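L-arabinose ABC transporter, periplasmic L-arabinose-binding protein (Burkholderia thailandensis, PDB 4KZK) binds beta-D-galactose and probably L-arabinose in the periplasm, probably delivering them to an ABC transporter for uptake. Local coordinates at residues D47-Q52 / S268-N273; A246-E251 / K279-F284; E59-D64 / H294-S299; R149-A154 / T187-A192. One frame throughout, in Å; residues are numbered along the deposited sequence.

Contact 1 (D47-Q52 / S268-N273); sequences DDPWFQ and SQVALN. With GAL (beta-D-galactopyranose), chain B.
Pro-49 lies against the start of helix 269-276, its CA 5.8 Å from that of Gln-269, while Trp-50 runs past Ser-268 just before that helix. The proline ring does nearly all the touching: CB meets Ser-268 OG at 3.4 Å, CG approaches Gln-269 N, and CD packs on Val-270 CG2 at 3.8 Å, the Pro-49 and Val-270 side chains crossing at about a right angle. With chi1 at -173°, Ser-268 aims OG at the proline; the hydrogen bond of this hydroxyl, however, goes to Asp-53, farther along helix 49-65.

On the sugar side, Asp-48 caps helix 49-65. Its OD1 accepts from Trp-50 N at 2.9 Å, the donor lying above the carboxylate plane (48° out of it), and OD2 takes a 2.6 Å hydrogen bond from O3 of the galactose. The Trp-50 ring offers one face to the sugar, CD1 coming 3.6 Å from C4, while its NE1 is hydrogen-bonded to Asp-123, which also binds the galactose. Behind it, Phe-51 takes Trp-50 CD1 over the centre of one ring face and turns an edge toward galactose O2.

Helix 49-65 follows the first strand of one lobe and helix 269-276 belongs to the other, so the two meet across the interlobe cleft, beside the sugar, consistent with the closed, sugar-bound form of a periplasmic binding protein. The chemistry divides accordingly: apolar packing plus the Ser-268 to Asp-53 bond joins the lobes, and one carboxylate both caps a helix and grips the ligand, its negative charge probably eased by the helix start.

Contact 2 (A246-E251 / K279-F284); sequences AVRAGE and KPTGFF
Val-247 has chi1 at 172°, which sets CG2 beside its own backbone N and lets both methyls lie on the backbone of Gly-282 and Phe-283. Arg-248 starts away from the loop, but bends at chi2 and again at chi3 (97°) bring its guanidinium round to Thr-281. There NH1 comes 3.7 Å from Thr-281 CG2, and the methyl sits obliquely to the guanidinium plane.

Val-247 CG2 is 3.8 Å from Phe-283 N and also touches Phe-283 CB, while the phenyl ring leads off toward Ala-271 of helix 269-276. One turn on from Val-247, Glu-251 is gripped side-on by Arg-248: NE binds OE1 at 2.8 Å and NH1 binds OE2 at 3.0 Å, both oxygens close to the guanidinium plane. The NH1 bond is nearly straight (170°) and arrives on the syn side of OE2, somewhat out of the carboxylate plane, whereas NE meets OE1 from above that plane. That same OE2 accepts from a water at 2.6 Å, which in turn accepts from Gly-282 N at 2.8 Å.

Thr-281 shapes the loop with an ST turn, OG1 accepting from Phe-283 N at 3.3 Å. Its hydroxyl is also hydrogen-bonded to Glu-274, which forms a salt bridge with Arg-248 NH2.

The loop leads into strand 283-288, and helix 240-252 packs over that entrance in the alpha/beta layering of the lobe. Arg-248, shared by Glu-251 and Glu-274, and the water carrying Glu-251 on to Gly-282 N make the polar side of the contact; the Val-247 methyls make the apolar one. The paired carboxylates probably stabilise the arginine's charge.

Contact 3 (E59-D64 / H294-S299); sequences EQAAKD and HGYDTS
Ala-61 and Tyr-296 make the tight part of this contact, their CA atoms 5.2 Å apart. The Ala-61 methyl sits over one face of the tyrosine ring in a CH-pi contact, 4.0 Å from the centroid and displaced toward the rim. The same methyl touches Ser-299 CB at 3.7 Å, and Ala-61 N closes to 3.3 Å from Tyr-296 CD2. Ser-299 keeps its hydroxyl on its own helix, where OG donates to Gly-295 O at 2.7 Å, almost straight on to the carbonyl; its CB is what meets the other helix.

Helices 49-65 and 291-308 run side by side in one lobe of the periplasmic binding protein fold; the axes of segments 59-64 and 294-299 approach to 8.3 Å and are inclined at 38°. Phe-67, in the loop after the first helix, packs against both Ala-61 and Ser-299 and extends this apolar layer.

Toward solvent the packing gives way to edges and polar ends. With chi1 near -173°, Tyr-296 swings its ring across the first helix, and OH donates to Asp-64 OD2 at 2.7 Å. The aspartate uses its anti lone pair, and its carboxylate stands steeply to the ring. Gln-60 sets CB at the ring edge, 3.8 Å from Tyr-296 CD2, and its chain crosses the tyrosine at about a right angle, extending to carry OE1 on to a weak hydrogen bond with Arg-292.

Contact 4 (R149-A154 / T187-A192); sequences RQVGDA and TGAVDA
Close backbone packing comes first: the CA atoms of Gly-152 and Ala-189 are 4.2 Å apart, and the axes of helices 149-154 and 187-192 approach to 6.6 Å at a crossing angle of -39°. Gly-152 and Gly-188 present bare backbone where the helices press together. Gly-188 and Ala-192, four residues apart, form a GxxxA pattern, small residues along one helix face.

Methyl groups fill in around this. That of Ala-192 packs 3.4 Å from Arg-149 O and also rests on Gly-152 CA. Deeper in, Val-151 CG1 meets Ala-189 CB at 4.0 Å, and both side chains touch Phe-236 of strand 233-236, so this edge of the pair faces the sheet.

The polar and charged groups lie along the other margin. Arg-149 leaves its helix pointing away, but bends at chi2 (-64°) and chi3 (-67°) fold it back over the second helix. Its CD comes 3.2 Å from Gly-188 O, and one guanidinium face lies over the backbone between Asp-191 and Ala-192. NH1 is 4.5 Å from Asp-191 OD2, beyond a salt bridge; Tyr-145 OH is hydrogen-bonded to both groups and links them. Farther along, a water donates to Asp-153 OD1 and to Ala-192 O, each at 2.8 Å.

These helices lie side by side on one face of the lobe's sheet. Shape, more than direct bonding, joins them: glycine and alanine allow a near-touching backbone, while Tyr-145 and the water supply polar links around it, and the arginine's charge probably feels Asp-191 only at a distance.

Contact 4 is the buried one; contacts 1, 2 and 3 are each partly buried. Contact 1 spans the cleft between the lobes, whereas contact 3 lies within one lobe and contacts 2 and 4 within the other. Contacts 1 and 3 share helix 49-65, and Trp-50 of the first packs on His-294 of the second beside the sugar. Contact 2 touches contact 1 through Phe-283 and Ala-271. Chemistry follows place: contact 4 relies on small residues with links through a tyrosine and a water, while contact 3 sets an alanine against a tyrosine ring that also bonds an aspartate; contact 2 carries a charge network; contact 1 hydrogen-bonds the sugar through Asp-48, and contact 3 reaches it through His-294.

Contact 1 (D47-Q52 / S268-N273)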
loop_
_atom_site.group_PDB
_atom_site.type_symbol
_atom_site.label_atom_id
_atom_site.label_comp_id
_atom_site.label_asym_id
_atom_site.label_seq_id
_atom_site.Cartn_x
_atom_site.Cartn_y
_atom_site.Cartn_z
ATOM N N ASP A 47 9.660 -2.381 7.393
ATOM C CA ASP A 47 10.646 -2.046 6.365
ATOM C C ASP A 47 9.993 -1.424 5.120
ATOM O O ASP A 47 10.668 -1.218 4.111
ATOM C CB ASP A 47 11.505 -3.267 6.013
ATOM C CG ASP A 47 10.708 -4.425 5.460
ATOM O OD1 ASP A 47 9.472 -4.494 5.701
ATOM O OD2 ASP A 47 11.309 -5.318 4.817
ATOM N N ASP A 48 8.699 -1.149 5.196
ATOM C CA ASP A 48 7.974 -0.365 4.185
ATOM C C ASP A 48 7.810 1.034 4.789
ATOM O O ASP A 48 7.193 1.186 5.844
ATOM C CB ASP A 48 6.609 -1.014 3.921
ATOM C CG ASP A 48 5.666 -0.159 3.084
ATOM O OD1 ASP A 48 6.010 0.992 2.752
ATOM O OD2 ASP A 48 4.541 -0.660 2.814
ATOM N N PRO A 49 8.372 2.061 4.119
ATOM C CA PRO A 49 8.392 3.402 4.719
ATOM C C PRO A 49 7.005 3.985 4.897
ATOM O O PRO A 49 6.844 4.908 5.681
ATOM C CB PRO A 49 9.219 4.216 3.740
ATOM C CG PRO A 49 9.104 3.503 2.439
ATOM C CD PRO A 49 9.032 2.040 2.799
ATOM N N TRP A 50 6.001 3.465 4.190
ATOM C CA TRP A 50 4.611 3.861 4.450
ATOM C C TRP A 50 4.246 3.698 5.922
ATOM O O TRP A 50 3.609 4.577 6.513
ATOM C CB TRP A 50 3.644 3.064 3.554
ATOM C CG TRP A 50 2.228 3.310 3.872
ATOM C CD1 TRP A 50 1.371 2.479 4.540
ATOM C CD2 TRP A 50 1.496 4.487 3.582
ATOM N NE1 TRP A 50 0.148 3.073 4.663
ATOM C CE2 TRP A 50 0.196 4.311 4.082
ATOM C CE3 TRP A 50 1.819 5.703 2.961
ATOM C CZ2 TRP A 50 -0.785 5.308 3.983
ATOM C CZ3 TRP A 50 0.845 6.665 2.861
ATOM C CH2 TRP A 50 -0.445 6.448 3.344
ATOM N N PHE A 51 4.643 2.577 6.520
ATOM C CA PHE A 51 4.287 2.321 7.905
ATOM C C PHE A 51 5.118 3.157 8.852
ATOM O O PHE A 51 4.648 3.567 9.901
ATOM C CB PHE A 51 4.356 0.812 8.203
ATOM C CG PHE A 51 3.284 0.048 7.501
ATOM C CD1 PHE A 51 1.968 0.234 7.832
ATOM C CD2 PHE A 51 3.570 -0.804 6.457
ATOM C CE1 PHE A 51 0.973 -0.410 7.123
ATOM C CE2 PHE A 51 2.576 -1.433 5.743
ATOM C CZ PHE A 51 1.276 -1.246 6.098
ATOM N N GLN A 52 6.341 3.437 8.460
ATOM C CA GLN A 52 7.153 4.403 9.200
ATOM C C GLN A 52 6.475 5.784 9.173
ATOM O O GLN A 52 6.475 6.527 10.172
ATOM C CB GLN A 52 8.590 4.463 8.645
ATOM C CG GLN A 52 9.390 3.161 8.836
ATOM C CD GLN A 52 9.700 2.817 10.289
ATOM O OE1 GLN A 52 9.653 3.677 11.163
ATOM N NE2 GLN A 52 10.016 1.548 10.551
ATOM N N SER A 268 5.933 7.339 -0.875
ATOM C CA SER A 268 6.848 7.440 0.259
ATOM C C SER A 268 8.290 7.147 -0.195
ATOM O O SER A 268 8.624 7.318 -1.379
ATOM C CB SER A 268 6.396 6.500 1.380
ATOM O OG SER A 268 7.157 6.662 2.558
ATOM N N GLN A 269 9.148 6.740 0.735
ATOM C CA GLN A 269 10.585 6.767 0.476
ATOM C C GLN A 269 11.073 5.833 -0.621
ATOM O O GLN A 269 12.094 6.100 -1.209
ATOM C CB GLN A 269 11.356 6.525 1.787
ATOM C CG GLN A 269 11.034 7.542 2.898
ATOM C CD GLN A 269 11.336 8.982 2.530
ATOM O OE1 GLN A 269 10.550 9.919 2.781
ATOM N NE2 GLN A 269 12.437 9.172 1.907
ATOM N N VAL A 270 10.346 4.764 -0.927
ATOM C CA VAL A 270 10.748 3.918 -2.044
ATOM C C VAL A 270 10.607 4.681 -3.372
ATOM O O VAL A 270 11.485 4.625 -4.222
ATOM C CB VAL A 270 9.950 2.600 -2.084
ATOM C CG1 VAL A 270 10.274 1.803 -3.331
ATOM C CG2 VAL A 270 10.195 1.761 -0.831
ATOM N N ALA A 271 9.533 5.456 -3.516
ATOM C CA ALA A 271 9.339 6.284 -4.710
ATOM C C ALA A 271 10.413 7.354 -4.740
ATOM O O ALA A 271 11.058 7.609 -5.766
ATOM C CB ALA A 271 7.964 6.931 -4.681
ATOM N N LEU A 272 10.617 7.994 -3.600
ATOM C CA LEU A 272 11.554 9.109 -3.532
ATOM C C LEU A 272 12.983 8.655 -3.821
ATOM O O LEU A 272 13.770 9.400 -4.406
ATOM C CB LEU A 272 11.495 9.793 -2.172
ATOM C CG LEU A 272 10.128 10.304 -1.705
ATOM C CD1 LEU A 272 10.345 11.207 -0.502
ATOM C CD2 LEU A 272 9.378 11.005 -2.826
ATOM N N ASN A 273 13.341 7.441 -3.417
ATOM C CA ASN A 273 14.681 6.919 -3.727
ATOM C C ASN A 273 14.857 6.774 -5.229
ATOM O O ASN A 273 15.913 7.090 -5.763
ATOM C CB ASN A 273 14.909 5.559 -3.068
ATOM C CG ASN A 273 15.161 5.649 -1.580
ATOM O OD1 ASN A 273 15.468 6.721 -1.055
ATOM N ND2 ASN A 273 15.060 4.526 -0.892
HETATM C C1 GAL B . -0.971 -1.659 2.372
HETATM C C2 GAL B . 0.397 -1.709 1.699
HETATM C C3 GAL B . 1.126 -0.390 1.990
HETATM C C4 GAL B . 0.248 0.788 1.575
HETATM C C5 GAL B . -1.083 0.693 2.299
HETATM C C6 GAL B . -2.033 1.808 1.881
HETATM O O1 GAL B . -1.668 -2.829 1.990
HETATM O O2 GAL B . 1.111 -2.801 2.232
HETATM O O3 GAL B . 2.397 -0.340 1.330
HETATM O O4 GAL B . 0.083 0.825 0.179
HETATM O O5 GAL B . -1.706 -0.529 1.928
HETATM O O6 GAL B . -3.271 1.698 2.565
#

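Contact 2 (A246-E251 / K279-F284)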
loop_
_atom_site.group_PDB
_atom_site.type_symbol
_atom_site.label_atom_id
_atom_site.label_comp_id
_atom_site.label_asym_id
_atom_site.label_seq_id
_atom_site.Cartn_x
_atom_site.Cartn_y
_atom_site.Cartn_z
ATOM N N ALA A 246 9.739 -5.121 -9.876
ATOM C CA ALA A 246 9.637 -5.348 -11.315
ATOM C C ALA A 246 10.631 -4.479 -12.097
ATOM O O ALA A 246 11.195 -4.900 -13.122
ATOM C CB ALA A 246 8.207 -5.116 -11.805
ATOM N N VAL A 247 10.840 -3.251 -11.638
ATOM C CA VAL A 247 11.777 -2.353 -12.296
ATOM C C VAL A 247 13.201 -2.940 -12.186
ATOM O O VAL A 247 13.947 -2.997 -13.174
ATOM C CB VAL A 247 11.690 -0.913 -11.738
ATOM C CG1 VAL A 247 12.804 -0.006 -12.278
ATOM C CG2 VAL A 247 10.318 -0.302 -12.052
ATOM N N ARG A 248 13.577 -3.403 -10.994
ATOM C CA ARG A 248 14.879 -4.038 -10.819
ATOM C C ARG A 248 15.018 -5.296 -11.670
ATOM O O ARG A 248 16.074 -5.537 -12.255
ATOM C CB ARG A 248 15.131 -4.414 -9.356
ATOM C CG ARG A 248 15.339 -3.230 -8.427
ATOM C CD ARG A 248 16.627 -2.464 -8.712
ATOM N NE ARG A 248 16.389 -1.291 -9.543
ATOM C CZ ARG A 248 15.827 -0.165 -9.098
ATOM N NH1 ARG A 248 15.599 0.836 -9.925
ATOM N NH2 ARG A 248 15.455 -0.033 -7.832
ATOM N N ALA A 249 13.972 -6.114 -11.716
ATOM C CA ALA A 249 14.028 -7.326 -12.529
ATOM C C ALA A 249 14.235 -6.966 -14.000
ATOM O O ALA A 249 15.118 -7.530 -14.670
ATOM C CB ALA A 249 12.776 -8.151 -12.329
ATOM N N GLY A 250 13.493 -5.969 -14.488
ATOM C CA GLY A 250 13.635 -5.534 -15.874
ATOM C C GLY A 250 15.048 -5.089 -16.169
ATOM O O GLY A 250 15.618 -5.426 -17.200
ATOM N N GLU A 251 15.626 -4.305 -15.270
ATOM C CA GLU A 251 16.979 -3.817 -15.474
ATOM C C GLU A 251 17.969 -4.967 -15.676
ATOM O O GLU A 251 18.863 -4.903 -16.552
ATOM C CB GLU A 251 17.411 -2.929 -14.310
ATOM C CG GLU A 251 16.675 -1.593 -14.263
ATOM C CD GLU A 251 16.850 -0.880 -12.938
ATOM O OE1 GLU A 251 17.528 -1.432 -12.047
ATOM O OE2 GLU A 251 16.319 0.231 -12.794
ATOM N N LYS A 279 20.558 9.009 -12.616
ATOM C CA LYS A 279 20.008 8.549 -13.881
ATOM C C LYS A 279 18.606 8.039 -13.591
ATOM O O LYS A 279 18.450 7.141 -12.769
ATOM C CB LYS A 279 20.842 7.402 -14.475
ATOM N N PRO A 280 17.586 8.617 -14.252
ATOM C CA PRO A 280 16.239 8.114 -14.020
ATOM C C PRO A 280 16.104 6.626 -14.353
ATOM O O PRO A 280 16.783 6.107 -15.230
ATOM C CB PRO A 280 15.364 8.978 -14.945
ATOM C CG PRO A 280 16.157 10.218 -15.176
ATOM C CD PRO A 280 17.597 9.830 -15.093
ATOM N N THR A 281 15.256 5.948 -13.593
ATOM C CA THR A 281 14.945 4.540 -13.772
ATOM C C THR A 281 13.543 4.418 -14.347
ATOM O O THR A 281 12.795 5.415 -14.443
ATOM C CB THR A 281 14.952 3.824 -12.407
ATOM O OG1 THR A 281 13.875 4.345 -11.609
ATOM C CG2 THR A 281 16.263 4.066 -11.676
ATOM N N GLY A 282 13.173 3.187 -14.667
ATOM C CA GLY A 282 11.847 2.847 -15.157
ATOM C C GLY A 282 10.714 3.067 -14.176
ATOM O O GLY A 282 9.557 2.969 -14.565
ATOM N N PHE A 283 11.034 3.360 -12.909
ATOM C CA PHE A 283 10.038 3.805 -11.950
ATOM C C PHE A 283 9.734 5.279 -12.256
ATOM O O PHE A 283 10.501 6.181 -11.882
ATOM C CB PHE A 283 10.559 3.626 -10.542
ATOM C CG PHE A 283 9.512 3.807 -9.487
ATOM C CD1 PHE A 283 9.155 5.066 -9.057
ATOM C CD2 PHE A 283 8.863 2.704 -8.947
ATOM C CE1 PHE A 283 8.197 5.229 -8.083
ATOM C CE2 PHE A 283 7.897 2.864 -7.968
ATOM C CZ PHE A 283 7.552 4.134 -7.552
ATOM N N PHE A 284 8.613 5.486 -12.948
ATOM C CA PHE A 284 8.274 6.766 -13.540
ATOM C C PHE A 284 7.492 7.640 -12.565
ATOM O O PHE A 284 7.647 8.851 -12.511
ATOM C CB PHE A 284 7.454 6.526 -14.800
ATOM C CG PHE A 284 6.827 7.764 -15.334
ATOM C CD1 PHE A 284 7.588 8.723 -15.943
ATOM C CD2 PHE A 284 5.467 7.981 -15.184
ATOM C CE1 PHE A 284 7.001 9.889 -16.408
ATOM C CE2 PHE A 284 4.881 9.147 -15.624
ATOM C CZ PHE A 284 5.649 10.099 -16.248
HETATM O O HOH W 1 15.074 1.130 -14.911
#

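Contact 3 (E59-D64 / H294-S299)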
loop_
_atom_site.group_PDB
_atom_site.type_symbol
_atom_site.label_atom_id
_atom_site.label_comp_id
_atom_site.label_asym_id
_atom_site.label_seq_id
_atom_site.Cartn_x
_atom_site.Cartn_y
_atom_site.Cartn_z
ATOM N N GLU A 59 2.724 9.492 16.154
ATOM C CA GLU A 59 3.497 10.166 17.210
ATOM C C GLU A 59 3.101 11.619 17.376
ATOM O O GLU A 59 3.090 12.158 18.507
ATOM C CB GLU A 59 5.000 10.116 16.931
ATOM C CG GLU A 59 5.651 8.776 17.191
ATOM C CD GLU A 59 5.720 8.410 18.666
ATOM O OE1 GLU A 59 5.392 9.248 19.557
ATOM O OE2 GLU A 59 6.145 7.272 18.931
ATOM N N GLN A 60 2.820 12.292 16.264
ATOM C CA GLN A 60 2.353 13.687 16.323
ATOM C C GLN A 60 1.000 13.755 17.044
ATOM O O GLN A 60 0.766 14.653 17.876
ATOM C CB GLN A 60 2.266 14.265 14.904
ATOM C CG GLN A 60 2.086 15.770 14.767
ATOM C CD GLN A 60 2.125 16.218 13.300
ATOM O OE1 GLN A 60 1.228 16.928 12.826
ATOM N NE2 GLN A 60 3.168 15.807 12.578
ATOM N N ALA A 61 0.127 12.788 16.759
ATOM C CA ALA A 61 -1.169 12.681 17.443
ATOM C C ALA A 61 -0.990 12.455 18.946
ATOM O O ALA A 61 -1.707 13.054 19.753
ATOM C CB ALA A 61 -2.004 11.567 16.819
ATOM N N ALA A 62 -0.003 11.635 19.310
ATOM C CA ALA A 62 0.297 11.324 20.710
ATOM C C ALA A 62 0.708 12.580 21.468
ATOM O O ALA A 62 0.180 12.875 22.557
ATOM C CB ALA A 62 1.400 10.291 20.801
ATOM N N LYS A 63 1.658 13.326 20.902
ATOM C CA LYS A 63 2.118 14.560 21.525
ATOM C C LYS A 63 0.965 15.558 21.635
ATOM O O LYS A 63 0.768 16.166 22.693
ATOM C CB LYS A 63 3.289 15.176 20.750
ATOM N N ASP A 64 0.188 15.700 20.561
ATOM C CA ASP A 64 -0.893 16.687 20.516
ATOM C C ASP A 64 -2.017 16.375 21.513
ATOM O O ASP A 64 -2.403 17.246 22.313
ATOM C CB ASP A 64 -1.468 16.818 19.100
ATOM C CG ASP A 64 -0.499 17.487 18.115
ATOM O OD1 ASP A 64 0.548 18.028 18.545
ATOM O OD2 ASP A 64 -0.805 17.491 16.905
ATOM N N HIS A 294 -3.928 8.300 7.635
ATOM C CA HIS A 294 -3.808 6.932 8.142
ATOM C C HIS A 294 -3.101 6.796 9.482
ATOM O O HIS A 294 -3.293 5.805 10.171
ATOM C CB HIS A 294 -3.113 6.056 7.093
ATOM C CG HIS A 294 -3.942 5.815 5.873
ATOM N ND1 HIS A 294 -4.042 4.577 5.273
ATOM C CD2 HIS A 294 -4.698 6.660 5.132
ATOM C CE1 HIS A 294 -4.826 4.671 4.210
ATOM N NE2 HIS A 294 -5.248 5.921 4.111
ATOM N N GLY A 295 -2.280 7.780 9.860
ATOM C CA GLY A 295 -1.531 7.744 11.120
ATOM C C GLY A 295 -2.070 8.693 12.169
ATOM O O GLY A 295 -2.221 8.309 13.324
ATOM N N TYR A 296 -2.314 9.943 11.786
ATOM C CA TYR A 296 -2.758 10.950 12.765
ATOM C C TYR A 296 -4.278 10.839 12.977
ATOM O O TYR A 296 -4.719 10.729 14.130
ATOM C CB TYR A 296 -2.278 12.347 12.324
ATOM C CG TYR A 296 -2.503 13.475 13.301
ATOM C CD1 TYR A 296 -3.732 14.063 13.396
ATOM C CD2 TYR A 296 -1.468 13.942 14.092
ATOM C CE1 TYR A 296 -3.961 15.103 14.277
ATOM C CE2 TYR A 296 -1.669 14.991 14.994
ATOM C CZ TYR A 296 -2.923 15.561 15.084
ATOM O OH TYR A 296 -3.165 16.613 15.955
ATOM N N ASP A 297 -5.072 10.816 11.908
ATOM C CA ASP A 297 -6.547 10.833 12.055
ATOM C C ASP A 297 -7.095 9.547 12.658
ATOM O O ASP A 297 -8.054 9.574 13.429
ATOM C CB ASP A 297 -7.275 11.120 10.738
ATOM C CG ASP A 297 -7.112 12.554 10.286
ATOM O OD1 ASP A 297 -6.304 13.268 10.893
ATOM O OD2 ASP A 297 -7.800 12.938 9.327
ATOM N N THR A 298 -6.502 8.413 12.309
ATOM C CA THR A 298 -6.898 7.166 12.934
ATOM C C THR A 298 -6.623 7.237 14.436
ATOM O O THR A 298 -7.470 6.839 15.245
ATOM C CB THR A 298 -6.125 5.975 12.357
ATOM O OG1 THR A 298 -4.719 6.256 12.422
ATOM C CG2 THR A 298 -6.575 5.690 10.916
ATOM N N SER A 299 -5.451 7.744 14.813
ATOM C CA SER A 299 -5.064 7.789 16.222
ATOM C C SER A 299 -5.993 8.721 17.007
ATOM O O SER A 299 -6.358 8.427 18.150
ATOM C CB SER A 299 -3.598 8.222 16.379
ATOM O OG SER A 299 -2.686 7.280 15.825
#

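Contact 4 (R149-A154 / T187-A192)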
loop_
_atom_site.group_PDB
_atom_site.type_symbol
_atom_site.label_atom_id
_atom_site.label_comp_id
_atom_site.label_asym_id
_atom_site.label_seq_id
_atom_site.Cartn_x
_atom_site.Cartn_y
_atom_site.Cartn_z
ATOM N N ARG A 149 -7.048 2.976 -11.043
ATOM C CA ARG A 149 -7.341 3.702 -12.273
ATOM C C ARG A 149 -6.340 4.825 -12.511
ATOM O O ARG A 149 -5.918 5.052 -13.654
ATOM C CB ARG A 149 -8.758 4.278 -12.229
ATOM C CG ARG A 149 -9.869 3.249 -12.199
ATOM C CD ARG A 149 -9.931 2.398 -13.454
ATOM N NE ARG A 149 -10.322 3.156 -14.640
ATOM C CZ ARG A 149 -11.278 2.799 -15.494
ATOM N NH1 ARG A 149 -12.011 1.693 -15.306
ATOM N NH2 ARG A 149 -11.499 3.558 -16.557
ATOM N N GLN A 150 -6.027 5.566 -11.464
ATOM C CA GLN A 150 -5.005 6.623 -11.555
ATOM C C GLN A 150 -3.643 6.085 -11.972
ATOM O O GLN A 150 -2.938 6.720 -12.748
ATOM C CB GLN A 150 -4.874 7.385 -10.245
ATOM C CG GLN A 150 -6.105 8.184 -9.870
ATOM C CD GLN A 150 -5.925 8.805 -8.506
ATOM O OE1 GLN A 150 -6.065 8.128 -7.496
ATOM N NE2 GLN A 150 -5.576 10.049 -8.463
ATOM N N VAL A 151 -3.266 4.927 -11.455
ATOM C CA VAL A 151 -2.014 4.304 -11.883
ATOM C C VAL A 151 -2.017 4.037 -13.393
ATOM O O VAL A 151 -1.086 4.390 -14.111
ATOM C CB VAL A 151 -1.754 2.978 -11.143
ATOM C CG1 VAL A 151 -0.617 2.200 -11.800
ATOM C CG2 VAL A 151 -1.477 3.199 -9.650
ATOM N N GLY A 152 -3.078 3.405 -13.881
ATOM C CA GLY A 152 -3.175 3.079 -15.287
ATOM C C GLY A 152 -3.241 4.307 -16.168
ATOM O O GLY A 152 -2.600 4.349 -17.225
ATOM N N ASP A 153 -3.949 5.340 -15.715
ATOM C CA ASP A 153 -4.029 6.575 -16.491
ATOM C C ASP A 153 -2.667 7.239 -16.619
ATOM O O ASP A 153 -2.303 7.734 -17.701
ATOM C CB ASP A 153 -4.995 7.564 -15.846
ATOM C CG ASP A 153 -6.445 7.190 -16.006
ATOM O OD1 ASP A 153 -6.828 6.265 -16.772
ATOM O OD2 ASP A 153 -7.238 7.898 -15.337
ATOM N N ALA A 154 -1.923 7.260 -15.512
ATOM C CA ALA A 154 -0.561 7.848 -15.478
ATOM C C ALA A 154 0.330 7.114 -16.471
ATOM O O ALA A 154 1.055 7.723 -17.243
ATOM C CB ALA A 154 0.042 7.758 -14.089
ATOM N N THR A 187 -6.513 -4.375 -10.511
ATOM C CA THR A 187 -7.683 -4.402 -11.395
ATOM C C THR A 187 -7.973 -3.009 -11.958
ATOM O O THR A 187 -8.210 -2.842 -13.146
ATOM C CB THR A 187 -8.918 -4.978 -10.670
ATOM O OG1 THR A 187 -8.617 -6.303 -10.210
ATOM C CG2 THR A 187 -10.107 -5.068 -11.607
ATOM N N GLY A 188 -7.912 -1.983 -11.109
ATOM C CA GLY A 188 -8.113 -0.620 -11.593
ATOM C C GLY A 188 -7.085 -0.223 -12.621
ATOM O O GLY A 188 -7.409 0.379 -13.657
ATOM N N ALA A 189 -5.822 -0.560 -12.357
ATOM C CA ALA A 189 -4.759 -0.222 -13.293
ATOM C C ALA A 189 -4.966 -0.922 -14.637
ATOM O O ALA A 189 -4.862 -0.307 -15.710
ATOM C CB ALA A 189 -3.395 -0.572 -12.698
ATOM N N VAL A 190 -5.267 -2.212 -14.596
ATOM C CA VAL A 190 -5.518 -2.936 -15.840
ATOM C C VAL A 190 -6.708 -2.335 -16.607
ATOM O O VAL A 190 -6.652 -2.168 -17.823
ATOM C CB VAL A 190 -5.751 -4.451 -15.598
ATOM C CG1 VAL A 190 -6.257 -5.141 -16.871
ATOM C CG2 VAL A 190 -4.476 -5.127 -15.127
ATOM N N ASP A 191 -7.784 -2.028 -15.890
ATOM C CA ASP A 191 -8.998 -1.514 -16.527
ATOM C C ASP A 191 -8.705 -0.177 -17.185
ATOM O O ASP A 191 -9.128 0.078 -18.313
ATOM C CB ASP A 191 -10.143 -1.368 -15.503
ATOM C CG ASP A 191 -10.752 -2.702 -15.078
ATOM O OD1 ASP A 191 -10.365 -3.761 -15.625
ATOM O OD2 ASP A 191 -11.645 -2.699 -14.197
ATOM N N ALA A 192 -7.975 0.693 -16.492
ATOM C CA ALA A 192 -7.602 1.979 -17.090
ATOM C C ALA A 192 -6.717 1.788 -18.333
ATOM O O ALA A 192 -6.850 2.508 -19.321
ATOM C CB ALA A 192 -6.914 2.881 -16.058
HETATM O O HOH W 2 -7.542 5.177 -19.219
#